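Local coordinates for protein 2,3-dihydroxy-2,3-dihydrophenylpropionate dehydrogenase (Pseudomonas sp. MC1, PDB 5XTF) that catalyses the NAD-dependent oxidation of naphthalene cis-dihydrodiol to 1,2-dihydroxynaphthalene in the bacterial breakdown of aromatic hydrocarbons, at residues N22-G34 with F43-R55. Numbering follows the deposited sequence.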
ATOM      1  N   ASN B  22      15.337  32.719 -10.978  1.00 55.85           N
ATOM      2  CA  ASN B  22      15.969  31.577 -11.636  1.00 50.29           C
ATOM      3  C   ASN B  22      16.801  30.761 -10.651  1.00 43.93           C
ATOM      4  O   ASN B  22      16.561  29.563 -10.470  1.00 43.01           O
ATOM      5  CB  ASN B  22      16.826  32.043 -12.821  1.00 47.35           C
ATOM      6  CG  ASN B  22      16.419  31.378 -14.144  1.00 58.15           C
ATOM      7  OD1 ASN B  22      15.255  30.996 -14.339  1.00 56.45           O
ATOM      8  ND2 ASN B  22      17.385  31.235 -15.057  1.00 58.31           N
ATOM      9  N   GLN B  23      17.772  31.395  -9.991  1.00 43.54           N
ATOM     10  CA  GLN B  23      18.831  30.656  -9.306  1.00 39.34           C
ATOM     11  C   GLN B  23      18.287  29.769  -8.189  1.00 35.17           C
ATOM     12  O   GLN B  23      17.712  30.268  -7.218  1.00 34.66           O
ATOM     13  CB  GLN B  23      19.848  31.625  -8.731  1.00 37.82           C
ATOM     14  CG  GLN B  23      21.043  30.902  -8.171  1.00 36.70           C
ATOM     15  CD  GLN B  23      21.602  29.900  -9.172  1.00 44.90           C
ATOM     16  OE1 GLN B  23      21.502  28.688  -8.967  1.00 43.90           O
ATOM     17  NE2 GLN B  23      22.194  30.403 -10.266  1.00 38.12           N
ATOM     18  N   GLN B  24      18.484  28.457  -8.312  1.00 30.88           N
ATOM     19  CA  GLN B  24      18.010  27.518  -7.301  1.00 34.33           C
ATOM     20  C   GLN B  24      19.161  27.067  -6.416  1.00 31.08           C
ATOM     21  O   GLN B  24      20.313  26.998  -6.851  1.00 29.91           O
ATOM     22  CB  GLN B  24      17.342  26.286  -7.919  1.00 30.74           C
ATOM     23  CG  GLN B  24      16.116  26.596  -8.752  1.00 35.79           C
ATOM     24  CD  GLN B  24      15.017  27.230  -7.940  1.00 35.26           C
ATOM     25  OE1 GLN B  24      14.331  26.544  -7.190  1.00 31.67           O
ATOM     26  NE2 GLN B  24      14.840  28.546  -8.083  1.00 32.25           N
ATOM     27  N   VAL B  25      18.819  26.742  -5.167  1.00 27.29           N
ATOM     28  CA  VAL B  25      19.770  26.391  -4.120  1.00 27.39           C
ATOM     29  C   VAL B  25      19.259  25.152  -3.397  1.00 26.96           C
ATOM     30  O   VAL B  25      18.100  25.121  -2.967  1.00 26.46           O
ATOM     31  CB  VAL B  25      19.948  27.546  -3.120  1.00 26.12           C
ATOM     32  CG1 VAL B  25      20.749  27.084  -1.931  1.00 24.38           C
ATOM     33  CG2 VAL B  25      20.590  28.750  -3.805  1.00 29.52           C
ATOM     34  N   VAL B  26      20.120  24.145  -3.244  1.00 24.48           N
ATOM     35  CA  VAL B  26      19.754  22.893  -2.589  1.00 23.47           C
ATOM     36  C   VAL B  26      20.748  22.589  -1.477  1.00 24.79           C
ATOM     37  O   VAL B  26      21.950  22.836  -1.621  1.00 22.15           O
ATOM     38  CB  VAL B  26      19.690  21.715  -3.585  1.00 23.11           C
ATOM     39  CG1 VAL B  26      21.044  21.479  -4.241  1.00 23.85           C
ATOM     40  CG2 VAL B  26      19.202  20.442  -2.888  1.00 21.39           C
ATOM     41  N   SER B  27      20.254  22.016  -0.383  1.00 21.12           N
ATOM     42  CA  SER B  27      21.093  21.630   0.737  1.00 24.12           C
ATOM     43  C   SER B  27      20.912  20.146   1.040  1.00 23.02           C
ATOM     44  O   SER B  27      19.784  19.689   1.224  1.00 21.36           O
ATOM     45  CB  SER B  27      20.744  22.467   1.956  1.00 20.94           C
ATOM     46  OG  SER B  27      21.610  22.115   3.000  1.00 24.49           O
ATOM     47  N   ILE B  28      22.022  19.413   1.144  1.00 24.27           N
ATOM     48  CA  ILE B  28      22.047  17.948   1.124  1.00 22.50           C
ATOM     49  C   ILE B  28      22.776  17.431   2.367  1.00 23.31           C
ATOM     50  O   ILE B  28      23.958  17.727   2.544  1.00 27.29           O
ATOM     51  CB  ILE B  28      22.752  17.444  -0.152  1.00 20.06           C
ATOM     52  CG1 ILE B  28      22.117  18.081  -1.394  1.00 21.66           C
ATOM     53  CG2 ILE B  28      22.781  15.916  -0.216  1.00 18.29           C
ATOM     54  CD1 ILE B  28      22.906  17.904  -2.686  1.00 20.08           C
ATOM     55  N   THR B  29      22.093  16.651   3.217  1.00 23.86           N
ATOM     56  CA  THR B  29      22.794  15.900   4.265  1.00 24.12           C
ATOM     57  C   THR B  29      23.262  14.539   3.729  1.00 27.46           C
ATOM     58  O   THR B  29      22.853  14.088   2.654  1.00 26.34           O
ATOM     59  CB  THR B  29      21.927  15.668   5.512  1.00 25.36           C
ATOM     60  OG1 THR B  29      21.017  14.583   5.267  1.00 27.18           O
ATOM     61  CG2 THR B  29      21.155  16.915   5.920  1.00 20.13           C
ATOM     62  N   GLY B  30      24.108  13.864   4.504  1.00 28.44           N
ATOM     63  CA  GLY B  30      24.707  12.619   4.029  1.00 26.52           C
ATOM     64  C   GLY B  30      25.467  12.758   2.724  1.00 27.41           C
ATOM     65  O   GLY B  30      25.409  11.863   1.875  1.00 31.48           O
ATOM     66  N   ALA B  31      26.212  13.847   2.550  1.00 31.53           N
ATOM     67  CA  ALA B  31      26.699  14.243   1.228  1.00 27.89           C
ATOM     68  C   ALA B  31      28.123  13.789   0.902  1.00 31.90           C
ATOM     69  O   ALA B  31      28.595  14.040  -0.213  1.00 34.52           O
ATOM     70  CB  ALA B  31      26.611  15.765   1.088  1.00 27.99           C
ATOM     71  N   GLY B  32      28.827  13.155   1.828  1.00 33.18           N
ATOM     72  CA  GLY B  32      30.207  12.781   1.609  1.00 31.63           C
ATOM     73  C   GLY B  32      30.437  11.390   1.077  1.00 38.80           C
ATOM     74  O   GLY B  32      31.592  11.014   0.857  1.00 39.55           O
ATOM     75  N   SER B  33      29.382  10.625   0.822  1.00 35.14           N
ATOM     76  CA  SER B  33      29.544   9.255   0.366  1.00 33.67           C
ATOM     77  C   SER B  33      28.277   8.830  -0.355  1.00 31.37           C
ATOM     78  O   SER B  33      27.227   9.466  -0.233  1.00 30.69           O
ATOM     79  CB  SER B  33      29.805   8.319   1.540  1.00 32.50           C
ATOM     80  OG  SER B  33      28.629   8.242   2.328  1.00 35.79           O
ATOM     81  N   GLY B  34      28.400   7.734  -1.108  1.00 32.84           N
ATOM     82  CA  GLY B  34      27.244   7.033  -1.644  1.00 29.90           C
ATOM     83  C   GLY B  34      26.336   7.938  -2.425  1.00 31.16           C
ATOM     84  O   GLY B  34      26.795   8.769  -3.226  1.00 32.05           O
ATOM     85  N   PHE B  43      23.279  17.770  -8.773  1.00 25.58           N
ATOM     86  CA  PHE B  43      22.615  19.062  -8.684  1.00 24.77           C
ATOM     87  C   PHE B  43      23.554  20.179  -9.124  1.00 28.07           C
ATOM     88  O   PHE B  43      23.129  21.132  -9.796  1.00 27.64           O
ATOM     89  CB  PHE B  43      22.094  19.295  -7.261  1.00 25.28           C
ATOM     90  CG  PHE B  43      20.744  18.658  -6.988  1.00 28.34           C
ATOM     91  CD1 PHE B  43      20.649  17.347  -6.525  1.00 28.97           C
ATOM     92  CD2 PHE B  43      19.568  19.371  -7.189  1.00 30.92           C
ATOM     93  CE1 PHE B  43      19.390  16.748  -6.269  1.00 23.79           C
ATOM     94  CE2 PHE B  43      18.306  18.775  -6.928  1.00 30.79           C
ATOM     95  CZ  PHE B  43      18.230  17.466  -6.477  1.00 19.64           C
ATOM     96  N   LYS B  44      24.840  20.066  -8.780  1.00 28.43           N
ATOM     97  CA  LYS B  44      25.826  21.009  -9.311  1.00 27.41           C
ATOM     98  C   LYS B  44      25.826  20.992 -10.831  1.00 29.94           C
ATOM     99  O   LYS B  44      25.852  22.045 -11.473  1.00 34.08           O
ATOM    100  CB  LYS B  44      27.219  20.674  -8.785  1.00 27.23           C
ATOM    101  CG  LYS B  44      28.172  21.839  -8.799  1.00 34.72           C
ATOM    102  CD  LYS B  44      27.943  22.724  -7.595  1.00 38.46           C
ATOM    103  CE  LYS B  44      28.815  23.959  -7.678  1.00 34.66           C
ATOM    104  NZ  LYS B  44      28.360  24.858  -8.773  1.00 39.14           N
ATOM    105  N   LEU B  45      25.770  19.802 -11.426  1.00 29.12           N
ATOM    106  CA  LEU B  45      25.779  19.708 -12.880  1.00 31.95           C
ATOM    107  C   LEU B  45      24.516  20.314 -13.492  1.00 35.10           C
ATOM    108  O   LEU B  45      24.580  20.915 -14.571  1.00 36.68           O
ATOM    109  CB  LEU B  45      25.954  18.246 -13.294  1.00 32.76           C
ATOM    110  CG  LEU B  45      26.161  17.940 -14.772  1.00 39.69           C
ATOM    111  CD1 LEU B  45      27.367  18.705 -15.312  1.00 35.18           C
ATOM    112  CD2 LEU B  45      26.305  16.429 -14.966  1.00 36.12           C
ATOM    113  N   ALA B  46      23.374  20.206 -12.806  1.00 30.50           N
ATOM    114  CA  ALA B  46      22.122  20.789 -13.273  1.00 23.08           C
ATOM    115  C   ALA B  46      22.039  22.293 -13.044  1.00 28.39           C
ATOM    116  O   ALA B  46      21.071  22.913 -13.489  1.00 33.42           O
ATOM    117  CB  ALA B  46      20.930  20.096 -12.593  1.00 23.77           C
ATOM    118  N   GLY B  47      23.008  22.895 -12.358  1.00 32.85           N
ATOM    119  CA  GLY B  47      23.076  24.333 -12.239  1.00 29.20           C
ATOM    120  C   GLY B  47      22.737  24.903 -10.882  1.00 30.08           C
ATOM    121  O   GLY B  47      22.649  26.129 -10.761  1.00 35.93           O
ATOM    122  N   TYR B  48      22.548  24.069  -9.865  1.00 27.16           N
ATOM    123  CA  TYR B  48      22.191  24.539  -8.529  1.00 29.07           C
ATOM    124  C   TYR B  48      23.403  25.085  -7.791  1.00 28.96           C
ATOM    125  O   TYR B  48      24.536  24.643  -7.994  1.00 30.21           O
ATOM    126  CB  TYR B  48      21.607  23.401  -7.674  1.00 27.56           C
ATOM    127  CG  TYR B  48      20.169  23.006  -7.947  1.00 28.94           C
ATOM    128  CD1 TYR B  48      19.818  22.359  -9.118  1.00 26.61           C
ATOM    129  CD2 TYR B  48      19.169  23.252  -7.012  1.00 27.06           C
ATOM    130  CE1 TYR B  48      18.498  21.977  -9.373  1.00 30.94           C
ATOM    131  CE2 TYR B  48      17.844  22.871  -7.254  1.00 31.43           C
ATOM    132  CZ  TYR B  48      17.518  22.232  -8.437  1.00 32.73           C
ATOM    133  OH  TYR B  48      16.212  21.847  -8.690  1.00 34.67           O
ATOM    134  N   CYS B  49      23.151  26.025  -6.894  1.00 26.38           N
ATOM    135  CA  CYS B  49      24.080  26.261  -5.801  1.00 28.90           C
ATOM    136  C   CYS B  49      23.814  25.200  -4.747  1.00 30.42           C
ATOM    137  O   CYS B  49      22.653  24.934  -4.410  1.00 29.19           O
ATOM    138  CB  CYS B  49      23.900  27.658  -5.215  1.00 30.18           C
ATOM    139  SG  CYS B  49      24.034  29.000  -6.419  1.00 36.48           S
ATOM    140  N   VAL B  50      24.875  24.569  -4.251  1.00 26.47           N
ATOM    141  CA  VAL B  50      24.756  23.381  -3.412  1.00 25.34           C
ATOM    142  C   VAL B  50      25.453  23.634  -2.088  1.00 26.38           C
ATOM    143  O   VAL B  50      26.611  24.068  -2.061  1.00 29.74           O
ATOM    144  CB  VAL B  50      25.349  22.138  -4.104  1.00 26.15           C
ATOM    145  CG1 VAL B  50      25.313  20.932  -3.159  1.00 20.96           C
ATOM    146  CG2 VAL B  50      24.593  21.852  -5.397  1.00 20.75           C
ATOM    147  N   SER B  51      24.755  23.365  -0.997  1.00 22.50           N
ATOM    148  CA  SER B  51      25.411  23.203   0.286  1.00 25.77           C
ATOM    149  C   SER B  51      25.261  21.763   0.745  1.00 27.41           C
ATOM    150  O   SER B  51      24.349  21.036   0.326  1.00 25.47           O
ATOM    151  CB  SER B  51      24.852  24.154   1.341  1.00 27.15           C
ATOM    152  OG  SER B  51      23.676  23.639   1.894  1.00 26.90           O
ATOM    153  N   ALA B  52      26.162  21.353   1.623  1.00 26.93           N
ATOM    154  CA  ALA B  52      26.347  19.934   1.874  1.00 23.06           C
ATOM    155  C   ALA B  52      26.819  19.732   3.301  1.00 27.36           C
ATOM    156  O   ALA B  52      27.732  20.424   3.760  1.00 27.01           O
ATOM    157  CB  ALA B  52      27.359  19.332   0.894  1.00 24.16           C
ATOM    158  N   LEU B  53      26.183  18.794   3.990  1.00 24.71           N
ATOM    159  CA  LEU B  53      26.572  18.385   5.327  1.00 26.64           C
ATOM    160  C   LEU B  53      27.280  17.046   5.233  1.00 27.52           C
ATOM    161  O   LEU B  53      26.748  16.095   4.650  1.00 31.35           O
ATOM    162  CB  LEU B  53      25.362  18.277   6.246  1.00 21.53           C
ATOM    163  CG  LEU B  53      25.706  17.793   7.652  1.00 27.41           C
ATOM    164  CD1 LEU B  53      26.770  18.673   8.264  1.00 23.80           C
ATOM    165  CD2 LEU B  53      24.457  17.747   8.540  1.00 27.45           C
ATOM    166  N   VAL B  54      28.464  16.974   5.815  1.00 27.55           N
ATOM    167  CA  VAL B  54      29.370  15.854   5.635  1.00 27.60           C
ATOM    168  C   VAL B  54      29.880  15.415   7.004  1.00 30.21           C
ATOM    169  O   VAL B  54      29.930  16.222   7.936  1.00 29.18           O
ATOM    170  CB  VAL B  54      30.504  16.278   4.688  1.00 30.25           C
ATOM    171  CG1 VAL B  54      31.653  16.983   5.421  1.00 26.25           C
ATOM    172  CG2 VAL B  54      30.955  15.137   3.958  1.00 34.98           C
ATOM    173  N   ARG B  55      30.234  14.123   7.143  1.00 30.60           N
ATOM    174  CA  ARG B  55      30.546  13.576   8.471  1.00 34.24           C
ATOM    175  C   ARG B  55      31.944  13.922   8.967  1.00 35.01           C
ATOM    176  O   ARG B  55      32.151  14.010  10.180  1.00 26.55           O
ATOM    177  CB  ARG B  55      30.438  12.044   8.532  1.00 34.55           C
ATOM    178  CG  ARG B  55      29.075  11.437   8.347  1.00 42.07           C
ATOM    179  CD  ARG B  55      29.060  10.447   7.172  1.00 47.57           C
ATOM    180  NE  ARG B  55      29.167  11.091   5.860  1.00 46.72           N
ATOM    181  CZ  ARG B  55      28.229  11.868   5.336  1.00 32.49           C
ATOM    182  NH1 ARG B  55      27.113  12.134   5.982  1.00 41.30           N
ATOM    183  NH2 ARG B  55      28.399  12.400   4.174  1.00 34.54           N
TER
HETATM  184  O   HOH W   1      14.322  23.635  -9.035  1.00 33.54           O
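Val-26 packs against Tyr-48, Val-50 and Phe-43 where strands 25-28 and 49-54 run side by side, their axes 4.7 Å apart and 10° from parallel. Its CG1, placed between the backbone N and the carbonyl carbon (chi1 61°), lies 3.8 Å from CG2 of Val-50, while CG2 of Val-26 sits over one face of the Phe-43 ring. Tyr-48 crosses Val-26 at about a right angle, CD2 against CG1, and its CE2 comes to 3.5 Å from CB of Gln-24; CD2 of Phe-43 stands over the centre of the tyrosine ring. Val-26 thus packs on Phe-43 in the last turn of helix 34-46, and on Tyr-48 just beyond the Schellman motif at Gly-47. On the same face, Ile-28 brings CD1 to 3.9 Å from CG1 of Val-50.

Val-26 is in parallel register with Val-50 and bonds to the residues flanking it: Val-26 N donates to Cys-49 O (2.9 Å, N-H...O 164°), and Val-26 O accepts from Ser-51 N. Ile-28 likewise bonds Ser-51 O and Leu-53 N. Cys-49, on the other face, also donates its N to Gln-24 O and sets CB 3.8 Å from CG2 of Val-25. Nearby, Ser-27 OG donates to Ser-51 OG at 2.8 Å; the latter hydroxyl also bonds Thr-91 of helix 81-95, so this buried polar pair is satisfied.

Past the last bridge, Ile-28 with Ala-52, Ala-31 N bonds Leu-53 O at 3.1 Å, tying the glycine-rich loop to the strand. This is the first beta-alpha-beta unit of the SDR Rossmann fold: apolar packing joins helix to sheet, with backbone bonds consistent with holding the loop of NAD-binding Ser-33 in place.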